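PDB 6AGZ: Old Yellow Enzyme from Pichia, which probably reduces the activated carbon–carbon double bond of enone compounds asymmetrically, using a bound flavin mononucleotide on a TIM-barrel scaffold. Local coordinates for residues Arg36-Val44 with Tyr78-Gln89; Leu194-Ala202 with Gly248-Val256. All blocks are in the same frame, centred on the assembly; numbering follows the deposited sequence.

Both contacts join loops of the eight-stranded parallel barrel that holds the flavin. Interaction 1 ties the loop following strand 29-31 to the segment that runs from strand 63-70 into helix 87-102, while interaction 2 ties the end of helix 193-198 to the loop following strand 236-240. Their centres are 29 Å apart and their nearest atoms about 8 Å, so the two do not touch. Each approaches the FMN without reaching it: the side chain of P82 in interaction 1 is about 8 Å from the cofactor, that of D195 in interaction 2 about 10 Å. Interaction 1 combines three aromatic side chains with hydrogen bonds from asparagine amides; interaction 2 is mostly polar.

Interaction 1: Arg36-Val44 with Tyr78-Gln89; sequences RFRNTSDFV and YQNGPMIYTDRQ
N80 and N39 grip each other through both backbone and side chain. The amide ND2 of N80 donates to N39 O at 2.8 Å, nearly straight at 166° and with the acceptor in the plane of the amide. In return N39 ND2 reaches N80 O at 3.3 Å, from above the carbonyl plane, and N39 N adds a weak bond to the same oxygen. Asparagine suits both places because its short amide can bond to nearby main chain; N39 ND2 also donates to E67. A water accepts from M83 N and lies within hydrogen-bonding distance of both N39 OD1 and F43 O; another joins S41 O to N80 N.

Q89 OE1 accepts from Y85 N (2.7 Å) and T86 N (2.8 Å), its N completes a capping box with T86 OG1, and NE2 bonds weakly to D42 O.

F43 is one apolar centre, F37 with Y78 another. The F43 ring lies under S41 O, turns its edge to Y78 O and G81 O, and touches M83 CE through CD2 at 3.8 Å. F37 CE1 rests on Y78 CB at 3.6 Å.

At the more exposed end, D42 OD2 and R88 NH1 form a salt bridge whose hydrogen bond is weak, the planes 51° apart; V44 lies over the guanidinium, and A405 O holds R88 NE. Asparagine amides and water thus satisfy much of the main chain beside packed aromatic rings, with buried G81 O left without a partner.

Interaction 2: Leu194-Ala202 with Gly248-Val256; sequences LDQFIQTTA and GSGGVDAEV
D195 and Q199 are turned toward S249 and G250 by different torsions. In D195, CG stands anti to the backbone N (chi1 -162°), which carries OD2 to the hydroxyl of S249. Q199 has CG beside its backbone N, and the bend at chi2 (-70°) turns the amide toward D195 and G250 N, its NE2 at one and its OE1 at the other.

S249 OG donates to D195 OD2 at 2.8 Å, arriving from above the carboxylate plane; that oxygen also accepts from G191 N. The other carboxylate oxygen, OD1, takes Q199 NE2 at 3.1 Å in a nearly straight bond of 168°. D195 thus bonds S249 directly and also fixes the rotation of the Q199 amide, whose OE1 accepts from G250 N at 3.0 Å, with the N-H well above the carbonyl plane. One water lies within hydrogen-bonding distance of both Q199 OE1 and G251 O, and another makes weak bonds with Q199 NE2 and G251 N. Replacing Q199 by a leucine would probably leave G250 N without its acceptor and D195 OD1 without its amide donor.

Glycine suits G250, where a side chain would be tight against T201 CG2 and clash with A254 CB, while G248 and G251 have the positive phi that favours glycine. Threonine suits T201: its OG1 donates to G248 O at 2.8 Å while the methyl lies near G250 CA. T200 OG1 packs 3.6 Å from A254 CB and accepts a weak bond from E255 N.

E255 also packs on R271 of the second subunit. Helix 193-198 and the loop 248-256 follow the adjacent barrel strands 183-187 and 236-240, so the contact joins two consecutive beta-alpha connections of the TIM barrel.

Interaction 1: Arg36-Val44 with Tyr78-Gln89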
# COMPACT_ATOMS: atom_id res chain seq x y z
N ARG A 36 -28.77 9.34 11.77
CA ARG A 36 -30.07 9.93 11.47
C ARG A 36 -30.57 10.92 12.51
O ARG A 36 -31.48 11.70 12.19
CB ARG A 36 -31.13 8.83 11.30
CG ARG A 36 -30.79 7.78 10.24
CD ARG A 36 -30.59 8.41 8.87
NE ARG A 36 -31.75 9.19 8.45
CZ ARG A 36 -32.84 8.68 7.91
NH1 ARG A 36 -32.94 7.37 7.71
NH2 ARG A 36 -33.85 9.47 7.55
N PHE A 37 -30.03 10.92 13.73
CA PHE A 37 -30.40 11.89 14.77
C PHE A 37 -31.87 11.77 15.15
O PHE A 37 -32.60 12.77 15.23
CB PHE A 37 -30.05 13.32 14.35
CG PHE A 37 -28.58 13.56 14.18
CD1 PHE A 37 -27.67 13.08 15.11
CD2 PHE A 37 -28.10 14.26 13.09
CE1 PHE A 37 -26.32 13.31 14.96
CE2 PHE A 37 -26.75 14.49 12.93
CZ PHE A 37 -25.86 14.01 13.87
N ARG A 38 -32.32 10.54 15.39
CA ARG A 38 -33.68 10.29 15.87
C ARG A 38 -33.70 9.80 17.31
O ARG A 38 -34.68 9.18 17.74
CB ARG A 38 -34.40 9.30 14.96
CG ARG A 38 -35.29 9.96 13.91
CD ARG A 38 -34.48 10.68 12.85
NE ARG A 38 -35.32 11.15 11.74
CZ ARG A 38 -34.85 11.60 10.58
NH1 ARG A 38 -33.54 11.63 10.36
NH2 ARG A 38 -35.69 12.00 9.64
N ASN A 39 -32.63 10.05 18.07
CA ASN A 39 -32.62 9.81 19.50
C ASN A 39 -33.20 11.01 20.23
O ASN A 39 -33.40 12.08 19.65
CB ASN A 39 -31.19 9.53 19.99
CG ASN A 39 -30.54 8.38 19.26
OD1 ASN A 39 -30.51 7.25 19.75
ND2 ASN A 39 -29.99 8.66 18.08
N THR A 40 -33.46 10.83 21.52
CA THR A 40 -33.91 11.95 22.33
C THR A 40 -32.77 12.95 22.54
O THR A 40 -31.61 12.68 22.22
CB THR A 40 -34.43 11.46 23.69
OG1 THR A 40 -33.36 10.85 24.42
CG2 THR A 40 -35.55 10.45 23.50
N SER A 41 -33.12 14.12 23.07
CA SER A 41 -32.08 15.06 23.48
C SER A 41 -31.21 14.48 24.59
O SER A 41 -30.09 14.96 24.81
CB SER A 41 -32.71 16.38 23.93
OG SER A 41 -33.41 16.22 25.16
N ASP A 42 -31.70 13.46 25.29
CA ASP A 42 -30.94 12.71 26.28
C ASP A 42 -30.06 11.64 25.65
O ASP A 42 -29.40 10.90 26.39
CB ASP A 42 -31.90 12.05 27.28
CG ASP A 42 -31.77 12.62 28.67
OD1 ASP A 42 -31.10 13.67 28.82
OD2 ASP A 42 -32.33 12.03 29.61
N PHE A 43 -30.05 11.54 24.32
CA PHE A 43 -29.28 10.53 23.58
C PHE A 43 -29.79 9.12 23.87
O PHE A 43 -29.02 8.17 23.96
CB PHE A 43 -27.78 10.64 23.87
CG PHE A 43 -27.27 12.05 23.88
CD1 PHE A 43 -27.20 12.79 22.71
CD2 PHE A 43 -26.85 12.64 25.06
CE1 PHE A 43 -26.73 14.09 22.73
CE2 PHE A 43 -26.38 13.93 25.09
CZ PHE A 43 -26.32 14.66 23.91
N VAL A 44 -31.11 8.98 24.01
CA VAL A 44 -31.76 7.70 24.26
C VAL A 44 -32.47 7.25 22.99
O VAL A 44 -33.13 8.06 22.32
CB VAL A 44 -32.74 7.79 25.44
CG1 VAL A 44 -33.37 6.43 25.73
CG2 VAL A 44 -32.04 8.33 26.68
N TYR A 78 -23.29 15.49 19.24
CA TYR A 78 -24.25 16.11 18.34
C TYR A 78 -25.63 15.99 18.96
O TYR A 78 -25.93 15.01 19.65
CB TYR A 78 -24.24 15.46 16.95
CG TYR A 78 -22.98 15.67 16.15
CD1 TYR A 78 -22.32 16.90 16.16
CD2 TYR A 78 -22.44 14.65 15.38
CE1 TYR A 78 -21.16 17.09 15.43
CE2 TYR A 78 -21.29 14.84 14.64
CZ TYR A 78 -20.65 16.06 14.67
OH TYR A 78 -19.50 16.25 13.94
N GLN A 79 -26.47 17.00 18.74
CA GLN A 79 -27.80 16.97 19.34
C GLN A 79 -28.60 15.79 18.79
O GLN A 79 -28.61 15.53 17.58
CB GLN A 79 -28.53 18.29 19.09
CG GLN A 79 -28.69 18.69 17.63
CD GLN A 79 -29.29 20.07 17.47
OE1 GLN A 79 -30.31 20.38 18.09
NE2 GLN A 79 -28.67 20.90 16.64
N ASN A 80 -29.24 15.05 19.71
CA ASN A 80 -30.07 13.90 19.38
C ASN A 80 -29.27 12.76 18.75
O ASN A 80 -29.81 11.95 18.00
CB ASN A 80 -31.24 14.30 18.48
CG ASN A 80 -32.13 15.36 19.12
OD1 ASN A 80 -31.81 16.55 19.08
ND2 ASN A 80 -33.23 14.92 19.71
N GLY A 81 -27.98 12.70 19.05
CA GLY A 81 -27.17 11.56 18.68
C GLY A 81 -27.39 10.39 19.62
O GLY A 81 -28.08 10.49 20.64
N PRO A 82 -26.81 9.25 19.26
CA PRO A 82 -26.96 8.05 20.09
C PRO A 82 -25.83 7.89 21.11
O PRO A 82 -24.74 8.44 20.96
CB PRO A 82 -26.93 6.90 19.06
CG PRO A 82 -26.55 7.55 17.72
CD PRO A 82 -26.10 8.95 18.02
N MET A 83 -26.12 7.10 22.14
CA MET A 83 -25.14 6.83 23.19
C MET A 83 -25.46 5.49 23.83
O MET A 83 -26.62 5.07 23.90
CB MET A 83 -25.12 7.95 24.24
CG MET A 83 -23.87 7.95 25.11
SD MET A 83 -23.84 9.30 26.31
CE MET A 83 -23.63 10.71 25.23
N ILE A 84 -24.41 4.81 24.29
CA ILE A 84 -24.52 3.49 24.91
C ILE A 84 -23.94 3.55 26.32
O ILE A 84 -23.35 2.58 26.82
CB ILE A 84 -23.83 2.42 24.02
CG1 ILE A 84 -24.15 0.99 24.48
CG2 ILE A 84 -22.33 2.69 23.90
CD1 ILE A 84 -25.47 0.46 23.98
N TYR A 85 -24.10 4.70 26.98
CA TYR A 85 -23.39 4.99 28.22
C TYR A 85 -24.23 4.74 29.47
O TYR A 85 -23.85 3.95 30.33
CB TYR A 85 -22.88 6.43 28.19
CG TYR A 85 -21.96 6.81 29.33
CD1 TYR A 85 -20.67 6.31 29.40
CD2 TYR A 85 -22.38 7.68 30.32
CE1 TYR A 85 -19.83 6.65 30.44
CE2 TYR A 85 -21.55 8.03 31.36
CZ TYR A 85 -20.27 7.51 31.41
OH TYR A 85 -19.44 7.86 32.45
N THR A 86 -25.37 5.42 29.60
CA THR A 86 -26.16 5.30 30.81
C THR A 86 -26.98 4.01 30.80
O THR A 86 -27.10 3.32 29.79
CB THR A 86 -27.08 6.51 30.98
OG1 THR A 86 -28.12 6.47 29.99
CG2 THR A 86 -26.30 7.80 30.84
N ASP A 87 -27.56 3.69 31.96
CA ASP A 87 -28.40 2.50 32.07
C ASP A 87 -29.58 2.57 31.12
O ASP A 87 -29.89 1.59 30.42
CB ASP A 87 -28.87 2.32 33.52
CG ASP A 87 -27.78 1.78 34.43
OD1 ASP A 87 -26.68 1.47 33.92
OD2 ASP A 87 -28.03 1.66 35.64
N ARG A 88 -30.26 3.72 31.06
CA ARG A 88 -31.42 3.87 30.19
C ARG A 88 -31.04 3.62 28.73
O ARG A 88 -31.74 2.90 28.01
CB ARG A 88 -32.02 5.27 30.35
CG ARG A 88 -32.70 5.50 31.70
CD ARG A 88 -33.24 6.92 31.84
NE ARG A 88 -34.18 7.28 30.78
CZ ARG A 88 -34.00 8.28 29.92
NH1 ARG A 88 -32.91 9.03 29.99
NH2 ARG A 88 -34.91 8.53 28.99
N GLN A 89 -29.93 4.22 28.28
CA GLN A 89 -29.49 4.04 26.90
C GLN A 89 -29.22 2.57 26.59
O GLN A 89 -29.62 2.06 25.53
CB GLN A 89 -28.25 4.89 26.65
CG GLN A 89 -28.45 6.39 26.86
CD GLN A 89 -27.15 7.14 27.08
OE1 GLN A 89 -26.07 6.54 27.09
NE2 GLN A 89 -27.25 8.45 27.27
O HOH W 1 -29.07 6.23 21.92
O HOH W 2 -29.15 16.54 22.24

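Interaction 2: Leu194-Ala202 with Gly248-Val256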
# COMPACT_ATOMS: atom_id res chain seq x y z
N LEU A 194 -10.26 9.05 15.91
CA LEU A 194 -9.22 8.07 15.60
C LEU A 194 -8.56 8.37 14.26
O LEU A 194 -7.33 8.29 14.12
CB LEU A 194 -9.80 6.66 15.61
CG LEU A 194 -10.64 6.30 16.84
CD1 LEU A 194 -10.84 4.82 16.88
CD2 LEU A 194 -10.00 6.78 18.13
N ASP A 195 -9.37 8.73 13.26
CA ASP A 195 -8.81 9.17 11.98
C ASP A 195 -7.91 10.39 12.18
O ASP A 195 -6.84 10.47 11.58
CB ASP A 195 -9.93 9.48 10.99
CG ASP A 195 -9.45 9.50 9.56
OD1 ASP A 195 -8.54 8.72 9.22
OD2 ASP A 195 -9.98 10.31 8.76
N GLN A 196 -8.34 11.33 13.03
CA GLN A 196 -7.50 12.49 13.33
C GLN A 196 -6.14 12.06 13.87
O GLN A 196 -5.12 12.67 13.54
CB GLN A 196 -8.21 13.40 14.33
CG GLN A 196 -9.51 14.00 13.83
CD GLN A 196 -10.39 14.51 14.96
OE1 GLN A 196 -9.89 14.89 16.02
NE2 GLN A 196 -11.69 14.51 14.74
N PHE A 197 -6.12 11.02 14.71
CA PHE A 197 -4.83 10.50 15.16
C PHE A 197 -4.06 9.85 14.02
O PHE A 197 -2.83 9.88 14.01
CB PHE A 197 -5.03 9.51 16.31
CG PHE A 197 -5.04 10.16 17.67
CD1 PHE A 197 -6.21 10.71 18.17
CD2 PHE A 197 -3.89 10.22 18.43
CE1 PHE A 197 -6.22 11.31 19.42
CE2 PHE A 197 -3.89 10.82 19.67
CZ PHE A 197 -5.06 11.37 20.17
N ILE A 198 -4.77 9.27 13.05
CA ILE A 198 -4.09 8.62 11.93
C ILE A 198 -3.53 9.64 10.95
O ILE A 198 -2.46 9.44 10.37
CB ILE A 198 -5.05 7.63 11.24
CG1 ILE A 198 -5.48 6.53 12.20
CG2 ILE A 198 -4.41 7.03 10.00
CD1 ILE A 198 -6.55 5.62 11.64
N GLN A 199 -4.22 10.77 10.76
CA GLN A 199 -3.91 11.69 9.67
C GLN A 199 -2.75 12.62 10.04
O GLN A 199 -2.72 13.18 11.13
CB GLN A 199 -5.14 12.51 9.30
CG GLN A 199 -6.31 11.69 8.79
CD GLN A 199 -6.06 11.10 7.41
OE1 GLN A 199 -5.21 11.59 6.66
NE2 GLN A 199 -6.80 10.05 7.08
N THR A 200 -1.81 12.78 9.10
CA THR A 200 -0.74 13.75 9.29
C THR A 200 -1.27 15.18 9.34
O THR A 200 -0.69 16.03 10.02
CB THR A 200 0.30 13.63 8.17
OG1 THR A 200 -0.35 13.75 6.90
CG2 THR A 200 1.01 12.28 8.24
N THR A 201 -2.37 15.45 8.63
CA THR A 201 -2.94 16.79 8.64
C THR A 201 -3.43 17.19 10.02
O THR A 201 -3.39 18.37 10.38
CB THR A 201 -4.09 16.88 7.63
OG1 THR A 201 -5.02 15.82 7.88
CG2 THR A 201 -3.56 16.76 6.21
N ALA A 202 -3.90 16.22 10.81
CA ALA A 202 -4.50 16.51 12.11
C ALA A 202 -3.58 16.21 13.29
O ALA A 202 -3.79 16.77 14.37
CB ALA A 202 -5.80 15.72 12.27
N GLY A 248 -10.98 17.70 6.92
CA GLY A 248 -9.56 17.97 6.96
C GLY A 248 -8.64 16.78 6.84
O GLY A 248 -7.42 16.95 6.96
N SER A 249 -9.17 15.58 6.62
CA SER A 249 -8.32 14.42 6.42
C SER A 249 -7.52 14.57 5.13
O SER A 249 -7.96 15.20 4.17
CB SER A 249 -9.15 13.13 6.39
OG SER A 249 -9.65 12.82 7.68
N GLY A 250 -6.32 13.97 5.12
CA GLY A 250 -5.39 14.25 4.05
C GLY A 250 -5.63 13.49 2.76
O GLY A 250 -5.34 14.00 1.68
N GLY A 251 -6.19 12.28 2.86
CA GLY A 251 -6.34 11.45 1.68
C GLY A 251 -5.01 11.23 0.99
O GLY A 251 -3.96 11.11 1.63
N VAL A 252 -5.05 11.16 -0.35
CA VAL A 252 -3.82 10.99 -1.12
C VAL A 252 -2.89 12.19 -1.05
O VAL A 252 -1.73 12.09 -1.46
CB VAL A 252 -4.16 10.70 -2.60
CG1 VAL A 252 -4.83 9.35 -2.74
CG2 VAL A 252 -5.04 11.80 -3.17
N ASP A 253 -3.38 13.33 -0.54
CA ASP A 253 -2.57 14.53 -0.42
C ASP A 253 -1.80 14.60 0.90
O ASP A 253 -1.06 15.57 1.11
CB ASP A 253 -3.44 15.77 -0.56
CG ASP A 253 -3.97 15.95 -1.97
OD1 ASP A 253 -5.18 16.18 -2.13
OD2 ASP A 253 -3.16 15.85 -2.92
N ALA A 254 -1.98 13.62 1.78
CA ALA A 254 -1.23 13.60 3.03
C ALA A 254 0.27 13.57 2.76
O ALA A 254 0.73 13.09 1.72
CB ALA A 254 -1.64 12.40 3.87
N GLU A 255 1.04 14.11 3.71
CA GLU A 255 2.49 14.13 3.57
C GLU A 255 3.06 12.72 3.53
O GLU A 255 4.12 12.50 2.92
CB GLU A 255 3.10 14.95 4.72
CG GLU A 255 4.54 14.64 5.06
CD GLU A 255 4.88 15.02 6.49
OE1 GLU A 255 6.02 14.80 6.94
OE2 GLU A 255 3.98 15.56 7.18
N VAL A 256 2.37 11.76 4.12
CA VAL A 256 2.67 10.34 3.96
C VAL A 256 1.46 9.68 3.33
O VAL A 256 0.34 9.84 3.82
CB VAL A 256 3.03 9.68 5.30
CG1 VAL A 256 3.28 8.19 5.11
CG2 VAL A 256 4.25 10.34 5.92
O HOH W 3 -4.27 10.07 4.39
O HOH W 4 -7.61 10.07 4.43